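Local coordinates for inosine-uridine preferring nucleoside hydrolase family protein (Bacillus anthracis, PDB 2C40), which belongs to the inosine-uridine preferring nucleoside hydrolase family and holds a calcium ion and alpha-D-ribofuranose in a shared pocket, at residues A[77-80]-A[81-84]; A[164-167]-A[168-171]; A[181-184]-A[185-188]. One frame throughout, in Å; residues are numbered along the deposited sequence.

Interaction 1: residues A[77-80]-A[81-84]; sequences WRMH and AFYV
M79 reaches Y83 and F82 across the start of the short helix 80-85, and three kinds of interaction share the work. The first is backbone bonding. F82 N gives M79 O an i to i+3 bond of 2.9 Å, a turn-like bond at the helix start. H80 O then receives V84 N at 3.1 Å in the regular i to i+4 manner, along with a weak bond from Y83 N. The second kind involves the aromatic rings. M79 O lies 3.7 Å above the plane of the Y83 ring, over its centre, while the edge of the F82 ring meets the same oxygen. The H80 and Y83 rings approach through H80 CD2 and Y83 CE1, 4.0 Å apart, an edge contact as seen from the imidazole. The third is apolar and sulfur packing. M79 is bent at both chi2 and chi3 (-58° and -82°), which folds SD back beside F82 in a Met-aromatic contact. M79 SD lies 4.9 Å from the centroid of the F82 ring, obliquely. M79 CB packs on Y83 CZ at 3.8 Å, against the hydroxyl end of the ring. Around this turn, H80 and V84 rest on V12 of helix 12-21, and A81 and F82 on P43 of helix 41-55. F82 also packs on P232 of the second subunit and Y83 on A229 of that subunit, placing helix 80-85 at the dimer contact.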
loop_
_atom_site.group_PDB
_atom_site.type_symbol
_atom_site.label_atom_id
_atom_site.label_comp_id
_atom_site.label_asym_id
_atom_site.label_seq_id
_atom_site.Cartn_x
_atom_site.Cartn_y
_atom_site.Cartn_z
ATOM N N TRP A 77 2.443 -10.498 0.279
ATOM C CA TRP A 77 3.080 -10.074 -0.984
ATOM C C TRP A 77 2.072 -10.066 -2.142
ATOM O O TRP A 77 2.020 -9.153 -2.969
ATOM C CB TRP A 77 4.190 -11.061 -1.336
ATOM C CG TRP A 77 5.338 -11.098 -0.381
ATOM C CD1 TRP A 77 5.399 -10.548 0.893
ATOM C CD2 TRP A 77 6.596 -11.762 -0.597
ATOM N NE1 TRP A 77 6.630 -10.829 1.449
ATOM C CE2 TRP A 77 7.380 -11.560 0.553
ATOM C CE3 TRP A 77 7.133 -12.499 -1.661
ATOM C CZ2 TRP A 77 8.668 -12.082 0.673
ATOM C CZ3 TRP A 77 8.410 -13.006 -1.546
ATOM C CH2 TRP A 77 9.166 -12.800 -0.391
ATOM N N ARG A 78 1.236 -11.083 -2.154
ATOM C CA ARG A 78 0.234 -11.254 -3.211
ATOM C C ARG A 78 -0.846 -10.149 -3.334
ATOM O O ARG A 78 -1.465 -9.997 -4.396
ATOM C CB ARG A 78 -0.444 -12.620 -3.036
ATOM C CG ARG A 78 0.548 -13.779 -3.079
ATOM C CD ARG A 78 -0.212 -15.074 -3.024
ATOM N NE ARG A 78 -1.072 -15.167 -4.190
ATOM C CZ ARG A 78 -2.093 -16.019 -4.330
ATOM N NH1 ARG A 78 -2.398 -16.870 -3.371
ATOM N NH2 ARG A 78 -2.816 -16.013 -5.434
ATOM N N MET A 79 -1.063 -9.396 -2.271
ATOM C CA MET A 79 -2.085 -8.353 -2.239
ATOM C C MET A 79 -1.742 -7.118 -3.078
ATOM O O MET A 79 -2.621 -6.330 -3.399
ATOM C CB MET A 79 -2.306 -7.885 -0.783
ATOM C CG MET A 79 -2.970 -8.886 0.150
ATOM S SD MET A 79 -4.604 -9.477 -0.351
ATOM C CE MET A 79 -5.727 -8.188 0.205
ATOM N N HIS A 80 -0.470 -6.934 -3.409
ATOM C CA HIS A 80 0.047 -5.649 -3.900
ATOM C C HIS A 80 -0.635 -5.129 -5.171
ATOM O O HIS A 80 -0.816 -3.884 -5.337
ATOM C CB HIS A 80 1.559 -5.739 -4.093
ATOM C CG HIS A 80 2.324 -5.772 -2.808
ATOM N ND1 HIS A 80 3.685 -5.956 -2.756
ATOM C CD2 HIS A 80 1.905 -5.689 -1.520
ATOM C CE1 HIS A 80 4.086 -5.925 -1.497
ATOM N NE2 HIS A 80 3.025 -5.759 -0.724
ATOM N N ALA A 81 -1.056 -6.072 -6.024
ATOM C CA ALA A 81 -1.826 -5.768 -7.237
ATOM C C ALA A 81 -3.129 -5.068 -6.961
ATOM O O ALA A 81 -3.515 -4.227 -7.759
ATOM C CB ALA A 81 -2.083 -7.061 -8.048
ATOM N N PHE A 82 -3.816 -5.418 -5.853
ATOM C CA PHE A 82 -5.052 -4.742 -5.447
ATOM C C PHE A 82 -4.837 -3.259 -5.333
ATOM O O PHE A 82 -5.640 -2.465 -5.791
ATOM C CB PHE A 82 -5.619 -5.296 -4.138
ATOM C CG PHE A 82 -6.237 -6.673 -4.278
ATOM C CD1 PHE A 82 -5.561 -7.815 -3.849
ATOM C CD2 PHE A 82 -7.487 -6.827 -4.887
ATOM C CE1 PHE A 82 -6.123 -9.079 -3.984
ATOM C CE2 PHE A 82 -8.075 -8.094 -5.023
ATOM C CZ PHE A 82 -7.390 -9.221 -4.575
ATOM N N TYR A 83 -3.685 -2.885 -4.800
ATOM C CA TYR A 83 -3.357 -1.513 -4.568
ATOM C C TYR A 83 -3.020 -0.827 -5.846
ATOM O O TYR A 83 -3.547 0.248 -6.091
ATOM C CB TYR A 83 -2.245 -1.373 -3.512
ATOM C CG TYR A 83 -2.438 -2.315 -2.321
ATOM C CD1 TYR A 83 -1.348 -2.971 -1.733
ATOM C CD2 TYR A 83 -3.714 -2.616 -1.840
ATOM C CE1 TYR A 83 -1.533 -3.849 -0.661
ATOM C CE2 TYR A 83 -3.913 -3.510 -0.775
ATOM C CZ TYR A 83 -2.821 -4.115 -0.200
ATOM O OH TYR A 83 -3.009 -4.967 0.855
ATOM N N VAL A 84 -2.187 -1.429 -6.689
ATOM C CA VAL A 84 -1.840 -0.786 -7.948
ATOM C C VAL A 84 -3.096 -0.578 -8.820
ATOM O O VAL A 84 -3.285 0.511 -9.364
ATOM C CB VAL A 84 -0.757 -1.553 -8.732
ATOM C CG1 VAL A 84 -0.512 -0.891 -10.078
ATOM C CG2 VAL A 84 0.528 -1.612 -7.912
#

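Interaction 2: residues A[164-167]-A[168-171]; sequences PEHD and GTAE. With RIB (alpha-D-ribofuranose), chain D.
The loop between strand 145-151 and helix 172-176 bends at D167-G168-T169 in an Asx turn, and leads on into the ribofuranose pocket. The side chains of D167 and T169 cross at about a right angle, and D167 OD1 takes the bond of the turn, a weak one, from T169 N at 3.2 Å. The hydroxyl T169 OG1 also faces D167 OD1, but their modelled separation is too short to be trusted in detail. D167 CG sits between its backbone N and carbonyl carbon (chi1 67°), which turns the carboxylate back over the following residues. G168 passes through the turn with a positive phi of 80°. R278 binds both side chains, by a salt bridge to D167 OD2 and a hydrogen bond to T169 OG1. The H166 ring lies against A170: its CE1 is 3.2 Å from A170 N, which stands at the ring edge, and 3.4 Å from A170 CB. D167 OD1 lies 3.6 Å above one face of the same imidazole, toward the rim. Beyond the turn, E171 is the N-cap of helix 172-176, its OE1 accepting N173 N, while OE2 is held by G153 N and S174 OG. Those bonds hold both carboxylate oxygens, which would limit rotation of the group. N160 and N173 also bind the sugar, and E171 OE1 receives the hydrogen bond from RIB O5 at 2.8 Å.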
loop_
_atom_site.group_PDB
_atom_site.type_symbol
_atom_site.label_atom_id
_atom_site.label_comp_id
_atom_site.label_asym_id
_atom_site.label_seq_id
_atom_site.Cartn_x
_atom_site.Cartn_y
_atom_site.Cartn_z
ATOM N N PRO A 164 8.397 -23.255 5.587
ATOM C CA PRO A 164 8.467 -24.640 6.059
ATOM C C PRO A 164 8.759 -25.632 4.902
ATOM O O PRO A 164 8.495 -25.352 3.711
ATOM C CB PRO A 164 7.082 -24.856 6.675
ATOM C CG PRO A 164 6.620 -23.485 7.043
ATOM C CD PRO A 164 7.095 -22.646 5.900
ATOM N N GLU A 165 9.363 -26.737 5.259
ATOM C CA GLU A 165 9.846 -27.764 4.328
ATOM C C GLU A 165 11.039 -27.350 3.461
ATOM O O GLU A 165 11.501 -28.145 2.683
ATOM C CB GLU A 165 8.758 -28.264 3.380
ATOM C CG GLU A 165 7.457 -28.671 4.004
ATOM C CD GLU A 165 6.488 -29.342 2.976
ATOM O OE1 GLU A 165 6.240 -28.781 1.912
ATOM O OE2 GLU A 165 5.967 -30.426 3.232
ATOM N N HIS A 166 11.543 -26.132 3.570
ATOM C CA HIS A 166 12.600 -25.722 2.708
ATOM C C HIS A 166 13.894 -25.424 3.464
ATOM O O HIS A 166 13.833 -24.901 4.565
ATOM C CB HIS A 166 12.138 -24.494 1.917
ATOM C CG HIS A 166 13.035 -24.209 0.768
ATOM N ND1 HIS A 166 13.726 -23.034 0.646
ATOM C CD2 HIS A 166 13.439 -24.996 -0.247
ATOM C CE1 HIS A 166 14.492 -23.090 -0.423
ATOM N NE2 HIS A 166 14.333 -24.265 -0.988
ATOM N N ASP A 167 15.047 -25.725 2.859
ATOM C CA ASP A 167 16.360 -25.484 3.480
ATOM C C ASP A 167 16.937 -24.069 3.297
ATOM O O ASP A 167 18.048 -23.807 3.733
ATOM C CB ASP A 167 17.382 -26.516 2.974
ATOM C CG ASP A 167 17.699 -26.353 1.481
ATOM O OD1 ASP A 167 17.260 -25.369 0.854
ATOM O OD2 ASP A 167 18.395 -27.217 0.936
ATOM N N GLY A 168 16.208 -23.180 2.643
ATOM C CA GLY A 168 16.571 -21.782 2.532
ATOM C C GLY A 168 17.614 -21.465 1.478
ATOM O O GLY A 168 18.366 -20.505 1.640
ATOM N N THR A 169 17.673 -22.267 0.409
ATOM C CA THR A 169 18.704 -22.143 -0.617
ATOM C C THR A 169 18.154 -21.743 -1.988
ATOM O O THR A 169 18.922 -21.510 -2.908
ATOM C CB THR A 169 19.479 -23.497 -0.716
ATOM O OG1 THR A 169 18.569 -24.574 -0.931
ATOM C CG2 THR A 169 20.221 -23.805 0.568
ATOM N N ALA A 170 16.830 -21.664 -2.135
ATOM C CA ALA A 170 16.185 -21.346 -3.413
ATOM C C ALA A 170 15.696 -19.895 -3.463
ATOM O O ALA A 170 15.514 -19.218 -2.422
ATOM C CB ALA A 170 14.998 -22.256 -3.671
ATOM N N GLU A 171 15.452 -19.462 -4.685
ATOM C CA GLU A 171 14.840 -18.184 -4.981
ATOM C C GLU A 171 13.361 -18.467 -5.297
ATOM O O GLU A 171 13.014 -19.569 -5.735
ATOM C CB GLU A 171 15.614 -17.559 -6.128
ATOM C CG GLU A 171 15.012 -16.375 -6.756
ATOM C CD GLU A 171 13.891 -16.711 -7.706
ATOM O OE1 GLU A 171 13.015 -15.842 -7.746
ATOM O OE2 GLU A 171 13.867 -17.823 -8.366
HETATM O O5 RIB D . 12.125 -13.886 -5.963
HETATM C C5 RIB D . 11.936 -12.545 -6.497
HETATM C C4 RIB D . 10.533 -12.473 -7.104
HETATM O O4 RIB D . 9.602 -12.601 -6.009
HETATM C C3 RIB D . 10.144 -11.223 -7.921
HETATM O O3 RIB D . 10.032 -11.607 -9.330
HETATM C C2 RIB D . 8.840 -10.628 -7.225
HETATM O O2 RIB D . 7.603 -10.218 -7.971
HETATM C C1 RIB D . 8.487 -11.684 -6.147
#

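Interaction 3: residues A[181-184]-A[185-188]; sequences VARV and WEAN
V181 and W185, one turn apart on helix 178-186, form the tightly packed side of this helix C-terminus. Their side chains lie alongside and point the same way. V181 CG1, anti to its own backbone N (chi1 -178°), sits over one face of the indole in a CH-pi contact, 3.8 Å from the centroid of the six-membered ring and 25° off its normal. Beneath them W185 N bonds V181 O at 2.7 Å. Both residues pack on V269 of strand 261-269, while V184 turns to L148 of strand 145-151 and L131 of helix 129-137. E186 is the solvent side; its neighbour R183 packs on A132 and Y136 of helix 129-137. R183 NE and E186 OE2 are 4.5 Å apart, the oxygen well out of the guanidinium plane, so no N-H is aimed at it; the opposite charges would attract at most weakly, beyond salt-bridge range. E186 instead lays its CG close against R183 O, at 3.0 Å. Past E186 the helix ends, with A187 first to leave helical angles. There R183 O takes only weak bonds from E186 N and A187 N, and A187 N bonds V184 O at 3.0 Å.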
loop_
_atom_site.group_PDB
_atom_site.type_symbol
_atom_site.label_atom_id
_atom_site.label_comp_id
_atom_site.label_asym_id
_atom_site.label_seq_id
_atom_site.Cartn_x
_atom_site.Cartn_y
_atom_site.Cartn_z
ATOM N N VAL A 181 10.940 -25.345 -13.875
ATOM C CA VAL A 181 12.285 -24.835 -14.121
ATOM C C VAL A 181 13.074 -25.941 -14.794
ATOM O O VAL A 181 13.743 -25.706 -15.827
ATOM C CB VAL A 181 13.011 -24.354 -12.846
ATOM C CG1 VAL A 181 14.372 -23.805 -13.210
ATOM C CG2 VAL A 181 12.216 -23.281 -12.129
ATOM N N ALA A 182 12.956 -27.148 -14.239
ATOM C CA ALA A 182 13.581 -28.338 -14.814
ATOM C C ALA A 182 13.209 -28.560 -16.283
ATOM O O ALA A 182 14.094 -28.747 -17.118
ATOM C CB ALA A 182 13.257 -29.544 -13.980
ATOM N N ARG A 183 11.920 -28.530 -16.589
ATOM C CA ARG A 183 11.406 -28.621 -17.973
ATOM C C ARG A 183 11.965 -27.555 -18.934
ATOM O O ARG A 183 12.324 -27.832 -20.103
ATOM C CB ARG A 183 9.948 -28.341 -17.945
ATOM C CG ARG A 183 9.130 -29.490 -17.994
ATOM C CD ARG A 183 8.554 -29.688 -19.404
ATOM N NE ARG A 183 8.272 -31.112 -19.524
ATOM C CZ ARG A 183 7.403 -31.764 -18.764
ATOM N NH1 ARG A 183 6.672 -31.116 -17.869
ATOM N NH2 ARG A 183 7.237 -33.071 -18.929
ATOM N N VAL A 184 11.978 -26.311 -18.457
ATOM C CA VAL A 184 12.530 -25.212 -19.266
ATOM C C VAL A 184 14.021 -25.483 -19.449
ATOM O O VAL A 184 14.566 -25.405 -20.576
ATOM C CB VAL A 184 12.276 -23.850 -18.636
ATOM C CG1 VAL A 184 13.061 -22.767 -19.356
ATOM C CG2 VAL A 184 10.774 -23.537 -18.628
ATOM N N TRP A 185 14.678 -25.885 -18.370
ATOM C CA TRP A 185 16.100 -26.184 -18.431
ATOM C C TRP A 185 16.417 -27.317 -19.423
ATOM O O TRP A 185 17.491 -27.295 -20.013
ATOM C CB TRP A 185 16.651 -26.558 -17.065
ATOM C CG TRP A 185 17.531 -25.552 -16.348
ATOM C CD1 TRP A 185 18.787 -25.783 -15.849
ATOM C CD2 TRP A 185 17.222 -24.197 -16.014
ATOM N NE1 TRP A 185 19.266 -24.681 -15.237
ATOM C CE2 TRP A 185 18.326 -23.687 -15.309
ATOM C CE3 TRP A 185 16.115 -23.364 -16.240
ATOM C CZ2 TRP A 185 18.363 -22.392 -14.828
ATOM C CZ3 TRP A 185 16.172 -22.073 -15.793
ATOM C CH2 TRP A 185 17.288 -21.597 -15.091
ATOM N N GLU A 186 15.518 -28.276 -19.624
ATOM C CA GLU A 186 15.810 -29.325 -20.574
ATOM C C GLU A 186 15.541 -28.881 -22.024
ATOM O O GLU A 186 16.068 -29.483 -22.937
ATOM C CB GLU A 186 15.115 -30.652 -20.217
ATOM C CG GLU A 186 13.618 -30.577 -20.133
ATOM C CD GLU A 186 12.955 -31.962 -19.963
ATOM O OE1 GLU A 186 12.808 -32.704 -20.971
ATOM O OE2 GLU A 186 12.560 -32.281 -18.832
ATOM N N ALA A 187 14.742 -27.845 -22.242
ATOM C CA ALA A 187 14.466 -27.371 -23.609
ATOM C C ALA A 187 15.735 -26.862 -24.314
ATOM O O ALA A 187 16.691 -26.344 -23.685
ATOM C CB ALA A 187 13.405 -26.261 -23.598
ATOM N N ASN A 188 15.706 -26.994 -25.633
ATOM C CA ASN A 188 16.723 -26.423 -26.488
ATOM C C ASN A 188 16.450 -24.922 -26.734
ATOM O O ASN A 188 15.990 -24.502 -27.802
ATOM C CB ASN A 188 16.828 -27.219 -27.800
ATOM C CG ASN A 188 18.032 -26.831 -28.625
ATOM O OD1 ASN A 188 19.005 -26.283 -28.123
ATOM N ND2 ASN A 188 17.971 -27.118 -29.894
#

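All three are local contacts within one chain, set in different surroundings. Interactions 1 and 3 are partly buried helix contacts on opposite sides of the chain's centre, about 30 Å apart between centres; interaction 2 is a surface loop contact. Aromatic and sulfur packing at a helix start marks interaction 1, which alone of the three meets the second subunit. Interaction 3 pairs an apolar face against the sheet with loosely placed charges at a helix end. Interaction 2 relies on polar groups and includes a residue of the ribofuranose pocket. Interactions 2 and 3 both follow strand 145-151 in the chain, with helix 172-176 between them, and their nearest atoms are about 7 Å apart.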